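Local coordinates for oxidoreductase, putative (PDB 6SKX), which is a fungal reductive aminase that probably uses NADPH to reduce imines formed from carbonyl compounds and amines, at residues T86-T91 / R111-G116; L90-P95 / L165-L170; G115-T120 / A129-S134. All blocks are in the same frame, centred on the assembly; numbering follows the deposited sequence.

Interaction 1. Residues T86-T91 / R111-G116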
ATOM      1  N   THR A  86     -13.421  26.945  23.768  1.00 51.15           N
ATOM      2  CA  THR A  86     -12.955  26.434  22.462  1.00 46.82           C
ATOM      3  C   THR A  86     -12.710  24.926  22.578  1.00 49.10           C
ATOM      4  O   THR A  86     -11.882  24.515  23.371  1.00 53.06           O
ATOM      5  CB  THR A  86     -11.700  27.147  21.990  1.00 50.21           C
ATOM      6  OG1 THR A  86     -11.997  28.541  21.929  1.00 49.31           O
ATOM      7  CG2 THR A  86     -11.226  26.604  20.654  1.00 48.22           C
ATOM      8  N   ILE A  87     -13.438  24.133  21.809  1.00 49.46           N
ATOM      9  CA  ILE A  87     -13.344  22.650  21.845  1.00 47.67           C
ATOM     10  C   ILE A  87     -12.578  22.182  20.605  1.00 53.73           C
ATOM     11  O   ILE A  87     -12.901  22.613  19.473  1.00 50.24           O
ATOM     12  CB  ILE A  87     -14.753  22.076  21.963  1.00 53.76           C
ATOM     13  CG1 ILE A  87     -15.364  22.533  23.294  1.00 62.59           C
ATOM     14  CG2 ILE A  87     -14.728  20.574  21.798  1.00 52.43           C
ATOM     15  CD1 ILE A  87     -16.743  22.022  23.537  1.00 73.16           C
ATOM     16  N   ILE A  88     -11.522  21.409  20.839  1.00 52.47           N
ATOM     17  CA  ILE A  88     -10.776  20.708  19.767  1.00 50.48           C
ATOM     18  C   ILE A  88     -11.047  19.218  19.948  1.00 50.31           C
ATOM     19  O   ILE A  88     -10.523  18.641  20.914  1.00 49.48           O
ATOM     20  CB  ILE A  88      -9.271  21.019  19.831  1.00 50.50           C
ATOM     21  CG1 ILE A  88      -8.971  22.522  19.950  1.00 47.63           C
ATOM     22  CG2 ILE A  88      -8.589  20.368  18.640  1.00 47.27           C
ATOM     23  CD1 ILE A  88      -9.424  23.386  18.783  1.00 50.11           C
ATOM     24  N   ASN A  89     -11.876  18.623  19.092  1.00 49.43           N
ATOM     25  CA  ASN A  89     -12.202  17.178  19.207  1.00 48.94           C
ATOM     26  C   ASN A  89     -11.357  16.364  18.201  1.00 49.35           C
ATOM     27  O   ASN A  89     -11.566  16.524  16.974  1.00 47.34           O
ATOM     28  CB  ASN A  89     -13.708  16.991  19.082  1.00 46.75           C
ATOM     29  CG  ASN A  89     -14.148  15.565  19.322  1.00 46.54           C
ATOM     30  OD1 ASN A  89     -13.400  14.749  19.873  1.00 44.06           O
ATOM     31  ND2 ASN A  89     -15.380  15.276  18.938  1.00 48.34           N
ATOM     32  N   LEU A  90     -10.416  15.554  18.712  1.00 51.67           N
ATOM     33  CA  LEU A  90      -9.467  14.680  17.934  1.00 53.76           C
ATOM     34  C   LEU A  90      -9.914  13.211  17.976  1.00 53.22           C
ATOM     35  O   LEU A  90      -9.173  12.318  17.466  1.00 52.45           O
ATOM     36  CB  LEU A  90      -8.052  14.841  18.519  1.00 47.86           C
ATOM     37  CG  LEU A  90      -7.527  16.277  18.506  1.00 45.58           C
ATOM     38  CD1 LEU A  90      -6.121  16.352  19.094  1.00 48.48           C
ATOM     39  CD2 LEU A  90      -7.526  16.849  17.097  1.00 48.87           C
ATOM     40  N   THR A  91     -11.094  12.958  18.537  1.00 50.14           N
ATOM     41  CA  THR A  91     -11.772  11.635  18.542  1.00 52.02           C
ATOM     42  C   THR A  91     -12.121  11.177  17.118  1.00 55.72           C
ATOM     43  O   THR A  91     -12.812  11.931  16.379  1.00 58.07           O
ATOM     44  CB  THR A  91     -13.021  11.697  19.417  1.00 51.85           C
ATOM     45  OG1 THR A  91     -12.584  12.290  20.646  1.00 52.13           O
ATOM     46  CG2 THR A  91     -13.609  10.322  19.622  1.00 55.67           C
ATOM     47  N   ARG A 111     -17.168  27.275  20.621  1.00 63.71           N
ATOM     48  CA  ARG A 111     -16.624  27.171  19.234  1.00 53.11           C
ATOM     49  C   ARG A 111     -16.009  25.769  19.059  1.00 53.47           C
ATOM     50  O   ARG A 111     -15.534  25.195  20.072  1.00 49.17           O
ATOM     51  CB  ARG A 111     -15.595  28.271  19.015  1.00 54.41           C
ATOM     52  CG  ARG A 111     -16.187  29.672  18.909  1.00 56.36           C
ATOM     53  CD  ARG A 111     -15.129  30.778  18.759  1.00 60.10           C
ATOM     54  NE  ARG A 111     -13.962  30.574  19.612  1.00 58.10           N
ATOM     55  CZ  ARG A 111     -12.857  31.303  19.615  1.00 57.76           C
ATOM     56  NH1 ARG A 111     -12.690  32.311  18.782  1.00 56.00           N
ATOM     57  NH2 ARG A 111     -11.892  30.998  20.457  1.00 61.08           N
ATOM     58  N   TYR A 112     -16.024  25.214  17.838  1.00 53.68           N
ATOM     59  CA  TYR A 112     -15.692  23.786  17.576  1.00 52.56           C
ATOM     60  C   TYR A 112     -14.768  23.619  16.373  1.00 47.00           C
ATOM     61  O   TYR A 112     -15.041  24.140  15.276  1.00 57.96           O
ATOM     62  CB  TYR A 112     -16.971  22.988  17.330  1.00 57.59           C
ATOM     63  CG  TYR A 112     -16.797  21.493  17.290  1.00 56.25           C
ATOM     64  CD1 TYR A 112     -16.471  20.835  16.114  1.00 56.76           C
ATOM     65  CD2 TYR A 112     -17.015  20.723  18.417  1.00 56.83           C
ATOM     66  CE1 TYR A 112     -16.363  19.450  16.066  1.00 51.37           C
ATOM     67  CE2 TYR A 112     -16.927  19.335  18.379  1.00 53.00           C
ATOM     68  CZ  TYR A 112     -16.602  18.692  17.195  1.00 51.72           C
ATOM     69  OH  TYR A 112     -16.468  17.321  17.158  1.00 50.22           O
ATOM     70  N   VAL A 113     -13.666  22.903  16.580  1.00 52.10           N
ATOM     71  CA  VAL A 113     -12.863  22.359  15.459  1.00 54.43           C
ATOM     72  C   VAL A 113     -12.629  20.883  15.717  1.00 53.02           C
ATOM     73  O   VAL A 113     -12.398  20.519  16.872  1.00 55.94           O
ATOM     74  CB  VAL A 113     -11.586  23.162  15.135  1.00 60.41           C
ATOM     75  CG1 VAL A 113     -11.425  24.429  15.944  1.00 54.07           C
ATOM     76  CG2 VAL A 113     -10.336  22.329  15.104  1.00 59.73           C
ATOM     77  N   HIS A 114     -12.764  20.083  14.660  1.00 56.35           N
ATOM     78  CA  HIS A 114     -12.480  18.625  14.661  1.00 55.98           C
ATOM     79  C   HIS A 114     -11.062  18.398  14.130  1.00 53.34           C
ATOM     80  O   HIS A 114     -10.599  19.218  13.268  1.00 55.58           O
ATOM     81  CB  HIS A 114     -13.551  17.851  13.869  1.00 50.19           C
ATOM     82  CG  HIS A 114     -13.765  16.493  14.444  1.00 49.01           C
ATOM     83  ND1 HIS A 114     -12.874  15.454  14.223  1.00 51.84           N
ATOM     84  CD2 HIS A 114     -14.672  16.018  15.313  1.00 44.16           C
ATOM     85  CE1 HIS A 114     -13.267  14.393  14.892  1.00 49.56           C
ATOM     86  NE2 HIS A 114     -14.359  14.709  15.574  1.00 48.91           N
ATOM     87  N   GLY A 115     -10.380  17.358  14.625  1.00 53.64           N
ATOM     88  CA  GLY A 115      -9.060  16.950  14.100  1.00 48.50           C
ATOM     89  C   GLY A 115      -8.971  15.449  13.840  1.00 55.46           C
ATOM     90  O   GLY A 115      -9.662  14.664  14.544  1.00 57.04           O
ATOM     91  N   GLY A 116      -8.180  15.083  12.820  1.00 53.95           N
ATOM     92  CA  GLY A 116      -7.659  13.730  12.549  1.00 49.86           C
ATOM     93  C   GLY A 116      -6.156  13.680  12.807  1.00 50.73           C
ATOM     94  O   GLY A 116      -5.368  14.382  12.072  1.00 45.36           O
TER
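Arg111 reaches across to Thr86 at the start of this pair of parallel strands. Its chain kinks at chi3 (-41°), which swings the guanidinium back over the neighbouring strand until NH2 donates to Thr86 OG1 at 2.9 Å, with the hydroxyl lying in the guanidinium plane. The Arg111 carbonyl meanwhile takes the backbone N-H of Ile87. Tyr112 comes next, on the face shared with Ile87 and Asn89. Its CD2 sits 4.1 Å from Ile87 CG2, and its hydroxyl receives Asn89 ND2 at 2.9 Å, although the modelled place of that OH is less sure. Amide and phenol ring stand almost at right angles, 83° between planes. Val113 works both ways along the backbone: its N gives to Ile87 O at 3.0 Å, and its O takes Asn89 N. On the reverse face its CG1 packs 3.6 Å from Ile88 CD1, the two side chains pointing the same way. These two strands and helix 95-106 between them form a beta-alpha-beta unit of the Rossmann-type NADP-binding domain, and Phe105, Leu101, Ser102 and Ala98 of that helix cover the Tyr112 face. The His114 ring lies with one face under the Asn89 carbonyl, whose O is 3.2 Å above the ring plane near its centre, and with Thr91 O at its edge. Asn89 OD1 accepts from Thr91 OG1 at 2.7 Å and from Thr91 N, the latter closing an Asx turn. Gly115 closes the ladder by donating its N to Asn89 O, and Leu90 CD2 drops to 3.4 Å from Gly115 CA.

Interaction 2. Residues L90-P95 / L165-L170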
ATOM      1  N   LEU A  90     -10.416  15.554  18.712  1.00 51.67           N
ATOM      2  CA  LEU A  90      -9.467  14.680  17.934  1.00 53.76           C
ATOM      3  C   LEU A  90      -9.914  13.211  17.976  1.00 53.22           C
ATOM      4  O   LEU A  90      -9.173  12.318  17.466  1.00 52.45           O
ATOM      5  CB  LEU A  90      -8.052  14.841  18.519  1.00 47.86           C
ATOM      6  CG  LEU A  90      -7.527  16.277  18.506  1.00 45.58           C
ATOM      7  CD1 LEU A  90      -6.121  16.352  19.094  1.00 48.48           C
ATOM      8  CD2 LEU A  90      -7.526  16.849  17.097  1.00 48.87           C
ATOM      9  N   THR A  91     -11.094  12.958  18.537  1.00 50.14           N
ATOM     10  CA  THR A  91     -11.772  11.635  18.542  1.00 52.02           C
ATOM     11  C   THR A  91     -12.121  11.177  17.118  1.00 55.72           C
ATOM     12  O   THR A  91     -12.812  11.931  16.379  1.00 58.07           O
ATOM     13  CB  THR A  91     -13.021  11.697  19.417  1.00 51.85           C
ATOM     14  OG1 THR A  91     -12.584  12.290  20.646  1.00 52.13           O
ATOM     15  CG2 THR A  91     -13.609  10.322  19.622  1.00 55.67           C
ATOM     16  N   ASN A  92     -11.700   9.957  16.774  1.00 59.58           N
ATOM     17  CA  ASN A  92     -11.949   9.291  15.467  1.00 61.72           C
ATOM     18  C   ASN A  92     -13.463   9.118  15.303  1.00 61.51           C
ATOM     19  O   ASN A  92     -14.087   8.624  16.261  1.00 56.06           O
ATOM     20  CB  ASN A  92     -11.248   7.929  15.368  1.00 65.47           C
ATOM     21  CG  ASN A  92     -11.677   7.163  14.125  1.00 83.93           C
ATOM     22  OD1 ASN A  92     -12.436   6.193  14.204  1.00 84.50           O
ATOM     23  ND2 ASN A  92     -11.228   7.610  12.962  1.00 79.95           N
ATOM     24  N   GLY A  93     -14.017   9.527  14.155  1.00 57.73           N
ATOM     25  CA  GLY A  93     -15.363   9.123  13.707  1.00 57.07           C
ATOM     26  C   GLY A  93     -15.659   9.609  12.306  1.00 58.88           C
ATOM     27  O   GLY A  93     -14.698   9.969  11.577  1.00 71.21           O
ATOM     28  N   THR A  94     -16.943   9.679  11.951  1.00 60.40           N
ATOM     29  CA  THR A  94     -17.424  10.055  10.585  1.00 58.59           C
ATOM     30  C   THR A  94     -17.712  11.546  10.479  1.00 55.84           C
ATOM     31  O   THR A  94     -17.908  12.232  11.481  1.00 62.51           O
ATOM     32  CB  THR A  94     -18.708   9.307  10.233  1.00 59.22           C
ATOM     33  OG1 THR A  94     -19.655   9.782  11.188  1.00 61.33           O
ATOM     34  CG2 THR A  94     -18.550   7.805  10.338  1.00 57.28           C
ATOM     35  N   PRO A  95     -17.676  12.105   9.257  1.00 56.85           N
ATOM     36  CA  PRO A  95     -18.070  13.494   9.037  1.00 68.16           C
ATOM     37  C   PRO A  95     -19.444  13.869   9.617  1.00 72.66           C
ATOM     38  O   PRO A  95     -19.590  14.949  10.176  1.00 75.95           O
ATOM     39  CB  PRO A  95     -18.031  13.638   7.500  1.00 64.58           C
ATOM     40  CG  PRO A  95     -16.970  12.620   7.071  1.00 59.77           C
ATOM     41  CD  PRO A  95     -17.127  11.471   8.046  1.00 54.18           C
ATOM     42  N   LEU A 165     -13.299  13.343   7.026  1.00 64.73           N
ATOM     43  CA  LEU A 165     -13.372  12.720   5.673  1.00 66.45           C
ATOM     44  C   LEU A 165     -11.951  12.402   5.210  1.00 61.99           C
ATOM     45  O   LEU A 165     -11.739  11.291   4.736  1.00 54.19           O
ATOM     46  CB  LEU A 165     -14.059  13.639   4.662  1.00 62.92           C
ATOM     47  CG  LEU A 165     -14.259  13.052   3.261  1.00 64.34           C
ATOM     48  CD1 LEU A 165     -15.166  11.825   3.286  1.00 65.06           C
ATOM     49  CD2 LEU A 165     -14.817  14.110   2.310  1.00 68.60           C
ATOM     50  N   HIS A 166     -11.039  13.368   5.323  1.00 57.22           N
ATOM     51  CA  HIS A 166      -9.614  13.215   4.935  1.00 60.54           C
ATOM     52  C   HIS A 166      -8.955  12.128   5.802  1.00 60.35           C
ATOM     53  O   HIS A 166      -8.194  11.308   5.269  1.00 57.51           O
ATOM     54  CB  HIS A 166      -8.906  14.573   4.987  1.00 54.36           C
ATOM     55  CG  HIS A 166      -9.220  15.448   3.828  1.00 52.84           C
ATOM     56  ND1 HIS A 166     -10.481  15.993   3.639  1.00 60.37           N
ATOM     57  CD2 HIS A 166      -8.453  15.893   2.804  1.00 61.19           C
ATOM     58  CE1 HIS A 166     -10.473  16.727   2.541  1.00 63.78           C
ATOM     59  NE2 HIS A 166      -9.242  16.676   2.002  1.00 55.28           N
ATOM     60  N   ASP A 167      -9.275  12.089   7.088  1.00 58.64           N
ATOM     61  CA  ASP A 167      -8.670  11.148   8.061  1.00 53.10           C
ATOM     62  C   ASP A 167      -9.036   9.737   7.597  1.00 53.41           C
ATOM     63  O   ASP A 167      -8.129   8.947   7.348  1.00 53.23           O
ATOM     64  CB  ASP A 167      -9.094  11.523   9.487  1.00 54.19           C
ATOM     65  CG  ASP A 167      -8.721  10.536  10.583  1.00 59.77           C
ATOM     66  OD1 ASP A 167      -7.776   9.750  10.394  1.00 60.29           O
ATOM     67  OD2 ASP A 167      -9.403  10.541  11.610  1.00 67.22           O
ATOM     68  N   LEU A 168     -10.324   9.439   7.461  1.00 57.02           N
ATOM     69  CA  LEU A 168     -10.822   8.121   6.992  1.00 53.08           C
ATOM     70  C   LEU A 168     -10.266   7.790   5.598  1.00 51.80           C
ATOM     71  O   LEU A 168      -9.859   6.656   5.390  1.00 51.75           O
ATOM     72  CB  LEU A 168     -12.349   8.156   6.985  1.00 58.56           C
ATOM     73  CG  LEU A 168     -12.984   8.316   8.359  1.00 55.83           C
ATOM     74  CD1 LEU A 168     -14.490   8.438   8.219  1.00 62.73           C
ATOM     75  CD2 LEU A 168     -12.613   7.155   9.272  1.00 55.96           C
ATOM     76  N   ALA A 169     -10.168   8.750   4.685  1.00 52.87           N
ATOM     77  CA  ALA A 169      -9.537   8.494   3.375  1.00 54.55           C
ATOM     78  C   ALA A 169      -8.117   7.947   3.591  1.00 50.47           C
ATOM     79  O   ALA A 169      -7.829   6.839   3.085  1.00 56.06           O
ATOM     80  CB  ALA A 169      -9.579   9.724   2.507  1.00 53.53           C
ATOM     81  N   LEU A 170      -7.277   8.632   4.364  1.00 53.08           N
ATOM     82  CA  LEU A 170      -5.845   8.247   4.552  1.00 50.02           C
ATOM     83  C   LEU A 170      -5.758   6.867   5.225  1.00 48.33           C
ATOM     84  O   LEU A 170      -4.840   6.073   4.868  1.00 49.12           O
ATOM     85  CB  LEU A 170      -5.102   9.329   5.351  1.00 53.47           C
ATOM     86  CG  LEU A 170      -4.844  10.662   4.636  1.00 52.63           C
ATOM     87  CD1 LEU A 170      -4.274  11.694   5.614  1.00 59.27           C
ATOM     88  CD2 LEU A 170      -3.896  10.503   3.453  1.00 50.38           C
TER
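The amide of Asn92 and the carboxylate of Asp167 meet almost perpendicularly, 83° between planes. Asn92 ND2 comes to Asp167 OD2 obliquely from one side of the carboxylate plane, at 3.7 Å, too long for a hydrogen bond; over the other face Gly116 CA of the sheet lies 3.8 Å from Asp167 OD2. The firmer polar partner of the amide belongs to the second subunit, where Asn240 donates ND2 to Asn92 OD1. With CG anti to the backbone N (chi1 171°), the Asn92 side chain extends toward the helix and brings ND2 within 4.0 Å of Leu168 CD2. Leu168 fills the middle of the contact: its other methyl, CD1, rests 3.7 Å from Gly93 O and 4.0 Å from Pro95 CD, wedged where the loop turns into helix 95-106. Gly93 O is not left to this apolar neighbour alone, because Ser164 OG bonds to it. Pro95 then lies against the helix backbone, its CG 3.7 Å from Leu165 N and 3.9 Å from Leu165 CB. Thr94 is the N-cap of helix 95-106: its side chain caps a backbone N of that helix and, in return, Thr94 N donates to Gln97 OE1, as in a capping box. Asn92 contacts NADP(+) in cofactor-bound structures of this protein, so the loop after strand 86-89 meets the interdomain helix beside the cofactor site. Helix 162-188 here leaves the Rossmann domain for the C-terminal domain: Asp167 also touches Met118 of strand 111-118, Leu168 packs on Ala244 of the second subunit, and the loop side continues into helix 95-106.

Interaction 3. Residues G115-T120 / A129-S134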
ATOM      1  N   GLY A 115     -10.380  17.358  14.625  1.00 53.64           N
ATOM      2  CA  GLY A 115      -9.060  16.950  14.100  1.00 48.50           C
ATOM      3  C   GLY A 115      -8.971  15.449  13.840  1.00 55.46           C
ATOM      4  O   GLY A 115      -9.662  14.664  14.544  1.00 57.04           O
ATOM      5  N   GLY A 116      -8.180  15.083  12.820  1.00 53.95           N
ATOM      6  CA  GLY A 116      -7.659  13.730  12.549  1.00 49.86           C
ATOM      7  C   GLY A 116      -6.156  13.680  12.807  1.00 50.73           C
ATOM      8  O   GLY A 116      -5.368  14.382  12.072  1.00 45.36           O
ATOM      9  N   ILE A 117      -5.750  12.888  13.807  1.00 49.35           N
ATOM     10  CA  ILE A 117      -4.326  12.727  14.206  1.00 51.47           C
ATOM     11  C   ILE A 117      -3.684  11.716  13.269  1.00 44.77           C
ATOM     12  O   ILE A 117      -4.018  10.526  13.369  1.00 47.45           O
ATOM     13  CB  ILE A 117      -4.174  12.266  15.666  1.00 53.94           C
ATOM     14  CG1 ILE A 117      -4.788  13.270  16.646  1.00 50.78           C
ATOM     15  CG2 ILE A 117      -2.700  12.015  15.942  1.00 51.91           C
ATOM     16  CD1 ILE A 117      -4.925  12.738  18.044  1.00 51.77           C
ATOM     17  N   MET A 118      -2.777  12.157  12.413  1.00 45.64           N
ATOM     18  CA  MET A 118      -2.139  11.242  11.426  1.00 52.28           C
ATOM     19  C   MET A 118      -0.763  10.868  11.996  1.00 50.31           C
ATOM     20  O   MET A 118       0.245  11.492  11.635  1.00 50.87           O
ATOM     21  CB  MET A 118      -2.093  11.882  10.025  1.00 52.18           C
ATOM     22  CG  MET A 118      -3.482  12.460   9.585  1.00 54.18           C
ATOM     23  SD  MET A 118      -4.832  11.241   9.531  1.00 54.21           S
ATOM     24  CE  MET A 118      -5.425  11.153  11.205  1.00 70.58           C
ATOM     25  N   ALA A 119      -0.766   9.944  12.957  1.00 49.20           N
ATOM     26  CA  ALA A 119       0.408   9.623  13.782  1.00 51.24           C
ATOM     27  C   ALA A 119       0.060   8.551  14.799  1.00 51.41           C
ATOM     28  O   ALA A 119      -1.102   8.485  15.246  1.00 56.79           O
ATOM     29  CB  ALA A 119       0.910  10.870  14.471  1.00 58.15           C
ATOM     30  N   THR A 120       1.069   7.749  15.132  1.00 51.23           N
ATOM     31  CA  THR A 120       1.119   6.905  16.343  1.00 53.26           C
ATOM     32  C   THR A 120       1.421   7.797  17.546  1.00 48.31           C
ATOM     33  O   THR A 120       1.945   8.900  17.395  1.00 48.53           O
ATOM     34  CB  THR A 120       2.210   5.828  16.209  1.00 55.52           C
ATOM     35  OG1 THR A 120       3.453   6.525  16.076  1.00 53.21           O
ATOM     36  CG2 THR A 120       1.962   4.906  15.037  1.00 58.57           C
ATOM     37  N   ALA A 129       4.770  13.975  12.553  1.00 56.40           N
ATOM     38  CA  ALA A 129       3.353  13.929  12.978  1.00 56.25           C
ATOM     39  C   ALA A 129       2.585  15.027  12.249  1.00 49.43           C
ATOM     40  O   ALA A 129       3.100  16.147  12.122  1.00 53.20           O
ATOM     41  CB  ALA A 129       3.230  14.072  14.481  1.00 64.66           C
ATOM     42  N   LEU A 130       1.355  14.731  11.854  1.00 54.55           N
ATOM     43  CA  LEU A 130       0.453  15.690  11.169  1.00 55.78           C
ATOM     44  C   LEU A 130      -0.944  15.585  11.799  1.00 51.68           C
ATOM     45  O   LEU A 130      -1.430  14.434  11.994  1.00 49.85           O
ATOM     46  CB  LEU A 130       0.430  15.328   9.674  1.00 58.73           C
ATOM     47  CG  LEU A 130       0.005  16.448   8.728  1.00 64.92           C
ATOM     48  CD1 LEU A 130       0.627  16.278   7.347  1.00 70.12           C
ATOM     49  CD2 LEU A 130      -1.498  16.511   8.612  1.00 69.24           C
ATOM     50  N   VAL A 131      -1.599  16.724  12.051  1.00 45.89           N
ATOM     51  CA  VAL A 131      -3.046  16.732  12.417  1.00 45.52           C
ATOM     52  C   VAL A 131      -3.837  17.556  11.399  1.00 44.55           C
ATOM     53  O   VAL A 131      -3.418  18.691  11.105  1.00 52.13           O
ATOM     54  CB  VAL A 131      -3.249  17.232  13.850  1.00 48.34           C
ATOM     55  CG1 VAL A 131      -4.704  17.085  14.274  1.00 50.40           C
ATOM     56  CG2 VAL A 131      -2.336  16.498  14.818  1.00 45.07           C
ATOM     57  N   LEU A 132      -4.927  16.999  10.861  1.00 47.97           N
ATOM     58  CA  LEU A 132      -5.858  17.727   9.958  1.00 48.44           C
ATOM     59  C   LEU A 132      -6.950  18.352  10.825  1.00 50.56           C
ATOM     60  O   LEU A 132      -7.403  17.660  11.751  1.00 46.37           O
ATOM     61  CB  LEU A 132      -6.482  16.747   8.963  1.00 58.45           C
ATOM     62  CG  LEU A 132      -5.498  15.853   8.212  1.00 58.32           C
ATOM     63  CD1 LEU A 132      -6.230  14.716   7.524  1.00 59.38           C
ATOM     64  CD2 LEU A 132      -4.694  16.656   7.217  1.00 61.17           C
ATOM     65  N   TYR A 133      -7.322  19.607  10.547  1.00 47.29           N
ATOM     66  CA  TYR A 133      -8.345  20.361  11.320  1.00 47.85           C
ATOM     67  C   TYR A 133      -9.374  21.015  10.397  1.00 53.41           C
ATOM     68  O   TYR A 133      -9.041  21.498   9.264  1.00 51.24           O
ATOM     69  CB  TYR A 133      -7.675  21.466  12.138  1.00 48.72           C
ATOM     70  CG  TYR A 133      -6.688  21.012  13.180  1.00 49.75           C
ATOM     71  CD1 TYR A 133      -7.127  20.623  14.441  1.00 47.73           C
ATOM     72  CD2 TYR A 133      -5.312  21.080  12.945  1.00 44.66           C
ATOM     73  CE1 TYR A 133      -6.220  20.231  15.420  1.00 50.62           C
ATOM     74  CE2 TYR A 133      -4.399  20.732  13.930  1.00 46.44           C
ATOM     75  CZ  TYR A 133      -4.853  20.309  15.167  1.00 50.15           C
ATOM     76  OH  TYR A 133      -3.971  19.929  16.134  1.00 48.78           O
ATOM     77  N   SER A 134     -10.608  21.102  10.877  1.00 54.86           N
ATOM     78  CA  SER A 134     -11.697  21.786  10.134  1.00 57.73           C
ATOM     79  C   SER A 134     -12.792  22.231  11.110  1.00 54.36           C
ATOM     80  O   SER A 134     -12.945  21.570  12.193  1.00 48.52           O
ATOM     81  CB  SER A 134     -12.233  20.907   8.997  1.00 52.81           C
ATOM     82  OG  SER A 134     -13.121  19.915   9.478  1.00 48.43           O
TER
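Strands 115-118 and 130-134 run antiparallel at 168°, with Gly116 facing Leu132 and Met118 facing Leu130 as hydrogen-bonded pairs, and Gly115-Tyr133 and Ile117-Val131 as non-hydrogen-bonded ones. Gly116 and Leu132 exchange both N-H groups, each bond 2.9 Å from N to O. At the next pair Met118 N gives to Leu130 O at 2.7 Å, while the return bond from Leu130 N to Met118 O is weak; the ladder slackens toward the loop. Met118 bends twice, at chi2 (-59°) and chi3 (84°), and curls back along its own strand over the bare Gly116. Its CG lies 4.1 Å from Leu132 CD1, the two chains crossing at about a right angle, and its CB packs against that of Leu130. On the opposite face Val131 spreads its two methyls: CG2 approaches Ile117 CG1 at 4.4 Å, and CG1 lies over one face of the Tyr133 ring, toward its rim. Gly115, having no side chain, lets that ring come close, with Tyr133 CD1 4.2 Å from Gly115 CA. Beyond the paired strands Ala119 CB and Ala129 CB touch at 4.0 Å. The hairpin adds the antiparallel strand that follows the parallel part of the Rossmann-type sheet. Its Ile117 face looks toward Leu90 and Met12, a residue that contacts NADP(+) in cofactor-bound structures of this protein. Helix 162-188 covers the Met118 face, through Asp167 and Leu170 on Met118 and His166 on Leu132, joined by Trp204 and Leu200 of the second subunit; strand 152-155 flanks the other edge of strand 130-135.

Overall arrangement
All three contacts are largely buried, and Arg111 in interaction 1 is the exposed exception. Interactions 1 and 3 lie in one sheet and share strand 111-118, which is flanked on both edges around His114 and Gly115: strand 86-89 lies parallel along its first part, strand 130-135 antiparallel along its later part. Both rest on backbone ladders; interaction 1 adds polar side-chain bonds to its apolar contacts, whereas the side chains of interaction 3 meet by apolar packing. In interaction 2 the loop runs on from Leu90 and Thr91 of interaction 1 to helix 162-188, where the two segments meet by van der Waals contact beside a subunit interface. Asp167 lies where all three converge, touching Gly116 and Met118.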